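Local coordinates for protein UDP-4-amino-4,6-dideoxy-N-acetyl-beta-L-altrosamine transaminase (Helicobacter pylori, PDB 2FNU) that transfers an amino group from glutamate to a UDP-linked 4-keto sugar, using pyridoxal phosphate, in the second step of pseudaminic acid biosynthesis for flagellin modification, at residues 50-54 against 204-208; 285-290 against 342-347. One frame throughout, in Å; residues are numbered along the deposited sequence.

Contact 1 of 2, residues 50-54 against 204-208; sequences ALVFN and MKLFR
Arg208 reaches from helix 198-208 to Leu51, Val52 and Phe53 on the edge strand of the large mixed sheet. Its CB starts beside the Phe53 ring, 3.8 Å from CE1. CG follows at the same ring atom and at CD1. CD lies over one ring face, displaced toward the rim. This is a CH-pi contact, with CD 4.1 Å from the ring centroid. The first two torsions are extended, and the bend at chi3 (64°) carries the guanidinium beyond CD to the strand backbone, still above the Phe53 ring at long range. There CD2 of Leu51 covers one guanidinium face, 3.5 Å from NH1. NH1 donates to Val52 O at 2.9 Å, in the carbonyl plane and on a lone pair. The N-H...O angle is 154°. NH1 also forms a salt bridge with Glu38 OE1, which accepts the Val52 backbone N-H too. NH1 is thus gripped by both Val52 O and the Glu38 carboxylate. Glu38 probably balances the charge of this partly exposed arginine.

The other branch of Leu51 rests against the helix. CD1 is 3.6 Å from Met204 CB and 3.5 Å from Lys205 N.

The strand and helix segments run nearly parallel, 18° apart, with axes 9.6 Å from each other. A helix packs here on the large sheet of the cofactor-binding domain, as in fold type I PLP-dependent aminotransferases. The Phe53 side chain is about 8 Å from the bound PMP. Met204 also packs on strand 191-195. Helix 56-66 meets both Phe53 and Met204 through Thr62, while helix 32-45 covers Val52.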
loop_
_atom_site.group_PDB
_atom_site.type_symbol
_atom_site.label_atom_id
_atom_site.label_comp_id
_atom_site.label_asym_id
_atom_site.label_seq_id
_atom_site.Cartn_x
_atom_site.Cartn_y
_atom_site.Cartn_z
ATOM N N ALA B 50 12.925 -10.607 7.338
ATOM C CA ALA B 50 11.906 -9.567 7.527
ATOM C C ALA B 50 11.650 -8.869 6.209
ATOM O O ALA B 50 12.594 -8.608 5.430
ATOM C CB ALA B 50 12.345 -8.556 8.578
ATOM N N LEU B 51 10.374 -8.556 5.969
ATOM C CA LEU B 51 9.992 -7.785 4.790
ATOM C C LEU B 51 9.058 -6.695 5.241
ATOM O O LEU B 51 8.086 -6.997 5.949
ATOM C CB LEU B 51 9.203 -8.660 3.804
ATOM C CG LEU B 51 10.000 -9.665 2.983
ATOM C CD1 LEU B 51 9.029 -10.587 2.245
ATOM C CD2 LEU B 51 10.941 -8.960 1.997
ATOM N N VAL B 52 9.315 -5.456 4.830
ATOM C CA VAL B 52 8.428 -4.362 5.218
ATOM C C VAL B 52 7.494 -3.991 4.070
ATOM O O VAL B 52 7.837 -4.156 2.882
ATOM C CB VAL B 52 9.193 -3.127 5.748
ATOM C CG1 VAL B 52 9.938 -3.470 7.038
ATOM C CG2 VAL B 52 10.197 -2.633 4.714
ATOM N N PHE B 53 6.295 -3.526 4.441
ATOM C CA PHE B 53 5.163 -3.321 3.514
ATOM C C PHE B 53 4.517 -1.982 3.811
ATOM O O PHE B 53 4.773 -1.401 4.883
ATOM C CB PHE B 53 4.091 -4.397 3.747
ATOM C CG PHE B 53 4.488 -5.769 3.294
ATOM C CD1 PHE B 53 4.086 -6.254 2.061
ATOM C CD2 PHE B 53 5.280 -6.577 4.108
ATOM C CE1 PHE B 53 4.466 -7.528 1.639
ATOM C CE2 PHE B 53 5.663 -7.841 3.695
ATOM C CZ PHE B 53 5.258 -8.323 2.461
ATOM N N ASN B 54 3.644 -1.509 2.908
ATOM C CA ASN B 54 3.006 -0.211 3.116
ATOM C C ASN B 54 2.044 -0.190 4.311
ATOM O O ASN B 54 1.707 0.866 4.823
ATOM C CB ASN B 54 2.263 0.247 1.851
ATOM C CG ASN B 54 0.989 -0.518 1.622
ATOM O OD1 ASN B 54 -0.129 -0.032 1.960
ATOM N ND2 ASN B 54 1.120 -1.714 1.107
ATOM N N MET B 204 7.051 -14.072 -0.791
ATOM C CA MET B 204 6.428 -12.814 -0.361
ATOM C C MET B 204 7.123 -11.583 -0.923
ATOM O O MET B 204 6.472 -10.591 -1.261
ATOM C CB MET B 204 6.395 -12.754 1.163
ATOM C CG MET B 204 5.482 -13.820 1.763
ATOM S SD MET B 204 5.213 -13.619 3.551
ATOM C CE MET B 204 6.910 -13.757 4.178
ATOM N N LYS B 205 8.447 -11.660 -1.036
ATOM C CA LYS B 205 9.231 -10.557 -1.559
ATOM C C LYS B 205 8.844 -10.229 -3.001
ATOM O O LYS B 205 8.661 -9.058 -3.346
ATOM C CB LYS B 205 10.722 -10.890 -1.434
ATOM C CG LYS B 205 11.678 -9.769 -1.784
ATOM C CD LYS B 205 13.122 -10.265 -1.570
ATOM C CE LYS B 205 14.134 -9.167 -1.801
ATOM N NZ LYS B 205 15.467 -9.613 -1.302
ATOM N N LEU B 206 8.688 -11.253 -3.835
ATOM C CA LEU B 206 8.238 -11.019 -5.207
ATOM C C LEU B 206 6.799 -10.487 -5.238
ATOM O O LEU B 206 6.481 -9.584 -6.035
ATOM C CB LEU B 206 8.359 -12.293 -6.035
ATOM C CG LEU B 206 9.800 -12.712 -6.304
ATOM C CD1 LEU B 206 9.819 -14.173 -6.685
ATOM C CD2 LEU B 206 10.397 -11.826 -7.414
ATOM N N PHE B 207 5.944 -11.038 -4.372
ATOM C CA PHE B 207 4.516 -10.646 -4.355
ATOM C C PHE B 207 4.358 -9.177 -3.993
ATOM O O PHE B 207 3.415 -8.510 -4.455
ATOM C CB PHE B 207 3.778 -11.518 -3.353
ATOM C CG PHE B 207 2.272 -11.406 -3.398
ATOM C CD1 PHE B 207 1.593 -10.539 -2.524
ATOM C CD2 PHE B 207 1.523 -12.221 -4.259
ATOM C CE1 PHE B 207 0.195 -10.483 -2.518
ATOM C CE2 PHE B 207 0.140 -12.166 -4.271
ATOM C CZ PHE B 207 -0.525 -11.292 -3.401
ATOM N N ARG B 208 5.277 -8.678 -3.164
ATOM C CA ARG B 208 5.279 -7.279 -2.729
ATOM C C ARG B 208 5.567 -6.287 -3.867
ATOM O O ARG B 208 5.210 -5.112 -3.780
ATOM C CB ARG B 208 6.310 -7.111 -1.607
ATOM C CG ARG B 208 6.433 -5.682 -1.058
ATOM C CD ARG B 208 7.502 -5.569 0.040
ATOM N NE ARG B 208 8.832 -5.863 -0.510
ATOM C CZ ARG B 208 9.953 -5.891 0.205
ATOM N NH1 ARG B 208 9.940 -5.612 1.516
ATOM N NH2 ARG B 208 11.101 -6.173 -0.406
#

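Contact 2 of 2, residues 285-290 against 342-347; sequences LYPILM and HAEISL
Ile288 and Ile345 form the central hydrogen-bonded pair of an antiparallel ladder between strands 286-290 and 344-347. These are the middle strand and one outer strand of a three-stranded antiparallel sheet. Ile288 N donates to Ile345 O at 2.8 Å, and Ile345 N returns a bond to Ile288 O at 2.9 Å. Leu347 N donates to Tyr286 O at 3.0 Å. Met290 N extends the ladder to Ala343 O, at the end of helix 335-343. Glu344, the next residue, is the first to leave helical phi/psi and begins the strand.

One face carries Ile288, Ile345 and Leu347. Ile288 CG1 sits between its backbone N and carbonyl carbon (chi1 63°), which brings it to 3.9 Å from Ile345 CB. Its CG2 meets Leu347 CD1 instead. Leu347 CD1 also touches Tyr286 CD2; the Leu347 and Tyr286 side chains lie side by side and point the same way. Met290 SD closes on Ile345 CD1 at 3.9 Å.

Helices 246-264 and 355-370 cover this layer. Tyr286 OH bonds to Asp261, and Met290 and Ile345 both touch Phe369.

On the other face, Glu344 bends at chi2 (-85°) and brings OE2 to 3.4 Å from Pro287 CB. Leu289 CD2 packs on Glu344 CB. His315 is held here by two bonds: its backbone N to Glu344 OE1, and its ND1 to Ser346 OG. These bonds link the sheet to one of the substrate-binding residues. Ser346 OG itself donates to the syn lone pair of Glu344 OE2, at 2.6 Å.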
loop_
_atom_site.group_PDB
_atom_site.type_symbol
_atom_site.label_atom_id
_atom_site.label_comp_id
_atom_site.label_asym_id
_atom_site.label_seq_id
_atom_site.Cartn_x
_atom_site.Cartn_y
_atom_site.Cartn_z
ATOM N N LEU B 285 -2.080 -1.332 24.019
ATOM C CA LEU B 285 -3.328 -0.878 24.660
ATOM C C LEU B 285 -3.243 -1.040 26.161
ATOM O O LEU B 285 -2.468 -1.885 26.655
ATOM C CB LEU B 285 -4.547 -1.676 24.184
ATOM C CG LEU B 285 -4.819 -1.784 22.683
ATOM C CD1 LEU B 285 -5.992 -2.742 22.370
ATOM C CD2 LEU B 285 -5.104 -0.410 22.095
ATOM N N TYR B 286 -4.063 -0.269 26.874
ATOM C CA TYR B 286 -4.289 -0.502 28.304
ATOM C C TYR B 286 -5.785 -0.796 28.461
ATOM O O TYR B 286 -6.587 0.137 28.586
ATOM C CB TYR B 286 -3.909 0.731 29.147
ATOM C CG TYR B 286 -4.033 0.457 30.621
ATOM C CD1 TYR B 286 -2.950 -0.056 31.342
ATOM C CD2 TYR B 286 -5.248 0.656 31.285
ATOM C CE1 TYR B 286 -3.058 -0.331 32.720
ATOM C CE2 TYR B 286 -5.363 0.367 32.639
ATOM C CZ TYR B 286 -4.271 -0.117 33.343
ATOM O OH TYR B 286 -4.376 -0.399 34.690
ATOM N N PRO B 287 -6.180 -2.078 28.359
ATOM C CA PRO B 287 -7.595 -2.450 28.478
ATOM C C PRO B 287 -8.074 -2.555 29.914
ATOM O O PRO B 287 -7.361 -3.080 30.783
ATOM C CB PRO B 287 -7.660 -3.858 27.840
ATOM C CG PRO B 287 -6.311 -4.060 27.173
ATOM C CD PRO B 287 -5.341 -3.232 27.990
ATOM N N ILE B 288 -9.293 -2.072 30.139
ATOM C CA ILE B 288 -9.990 -2.381 31.384
ATOM C C ILE B 288 -11.291 -3.100 31.030
ATOM O O ILE B 288 -11.872 -2.843 29.958
ATOM C CB ILE B 288 -10.290 -1.111 32.236
ATOM C CG1 ILE B 288 -11.245 -0.163 31.483
ATOM C CG2 ILE B 288 -8.990 -0.420 32.658
ATOM C CD1 ILE B 288 -11.699 1.064 32.319
ATOM N N LEU B 289 -11.744 -3.989 31.916
ATOM C CA LEU B 289 -12.996 -4.728 31.704
ATOM C C LEU B 289 -14.028 -4.340 32.760
ATOM O O LEU B 289 -13.840 -4.623 33.949
ATOM C CB LEU B 289 -12.769 -6.251 31.746
ATOM C CG LEU B 289 -11.788 -6.829 30.730
ATOM C CD1 LEU B 289 -11.592 -8.311 31.017
ATOM C CD2 LEU B 289 -12.323 -6.596 29.332
ATOM N N MET B 290 -15.111 -3.685 32.332
ATOM C CA MET B 290 -16.161 -3.224 33.257
ATOM C C MET B 290 -16.905 -4.365 33.903
ATOM O O MET B 290 -17.113 -5.406 33.288
ATOM C CB MET B 290 -17.235 -2.429 32.500
ATOM C CG MET B 290 -16.762 -1.255 31.703
ATOM S SD MET B 290 -18.174 -0.262 31.147
ATOM C CE MET B 290 -19.280 -1.409 30.337
ATOM N N HIS B 342 -18.432 -6.222 25.339
ATOM C CA HIS B 342 -19.288 -5.374 26.158
ATOM C C HIS B 342 -18.497 -4.764 27.301
ATOM O O HIS B 342 -18.706 -3.609 27.652
ATOM C CB HIS B 342 -20.497 -6.154 26.670
ATOM C CG HIS B 342 -21.402 -6.607 25.572
ATOM N ND1 HIS B 342 -22.210 -7.717 25.682
ATOM C CD2 HIS B 342 -21.624 -6.100 24.336
ATOM C CE1 HIS B 342 -22.891 -7.876 24.563
ATOM N NE2 HIS B 342 -22.555 -6.912 23.730
ATOM N N ALA B 343 -17.549 -5.526 27.834
ATOM C CA ALA B 343 -16.802 -5.092 29.024
ATOM C C ALA B 343 -15.646 -4.134 28.723
ATOM O O ALA B 343 -15.270 -3.310 29.566
ATOM C CB ALA B 343 -16.272 -6.303 29.786
ATOM N N GLU B 344 -15.063 -4.229 27.529
ATOM C CA GLU B 344 -13.742 -3.617 27.332
ATOM C C GLU B 344 -13.744 -2.131 26.972
ATOM O O GLU B 344 -14.539 -1.666 26.147
ATOM C CB GLU B 344 -12.971 -4.389 26.247
ATOM C CG GLU B 344 -11.445 -4.141 26.246
ATOM C CD GLU B 344 -10.996 -2.900 25.462
ATOM O OE1 GLU B 344 -11.757 -2.389 24.598
ATOM O OE2 GLU B 344 -9.843 -2.447 25.724
ATOM N N ILE B 345 -12.804 -1.410 27.582
ATOM C CA ILE B 345 -12.508 -0.014 27.237
ATOM C C ILE B 345 -11.000 0.125 27.217
ATOM O O ILE B 345 -10.333 -0.326 28.152
ATOM C CB ILE B 345 -13.077 0.987 28.263
ATOM C CG1 ILE B 345 -14.601 0.832 28.359
ATOM C CG2 ILE B 345 -12.712 2.407 27.860
ATOM C CD1 ILE B 345 -15.241 1.738 29.437
ATOM N N SER B 346 -10.471 0.727 26.146
ATOM C CA SER B 346 -9.041 1.010 26.039
ATOM C C SER B 346 -8.758 2.441 26.440
ATOM O O SER B 346 -9.288 3.372 25.841
ATOM C CB SER B 346 -8.552 0.781 24.612
ATOM O OG SER B 346 -8.764 -0.591 24.268
ATOM N N LEU B 347 -7.914 2.603 27.456
ATOM C CA LEU B 347 -7.586 3.937 27.969
ATOM C C LEU B 347 -6.329 4.517 27.339
ATOM O O LEU B 347 -5.460 3.766 26.864
ATOM C CB LEU B 347 -7.397 3.871 29.487
ATOM C CG LEU B 347 -8.600 3.369 30.295
ATOM C CD1 LEU B 347 -8.221 3.359 31.779
ATOM C CD2 LEU B 347 -9.833 4.244 30.090
HETATM O O HOH W 1 -5.343 1.675 25.263
#

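In the fold
From the N terminus, strand 49-53 comes first, at the edge of the large mixed sheet. The other six strands of that sheet all follow before helix 198-208 returns to pack on the strand. Contact 1 thus closes a loop of 149 residues. The chain then runs through helices 233-244 and 246-264 into the small antiparallel sheet. Contact 2 closes a shorter loop of 51 residues there, bringing 342-347 back to 285-290. The two loops lie in series and neither nest nor cross. The centres of contact 1 and contact 2 are about 34 Å apart, on opposite sides of the chain's centre. Contact 1 ties a helix to the large sheet; contact 2 ties strands within the small one.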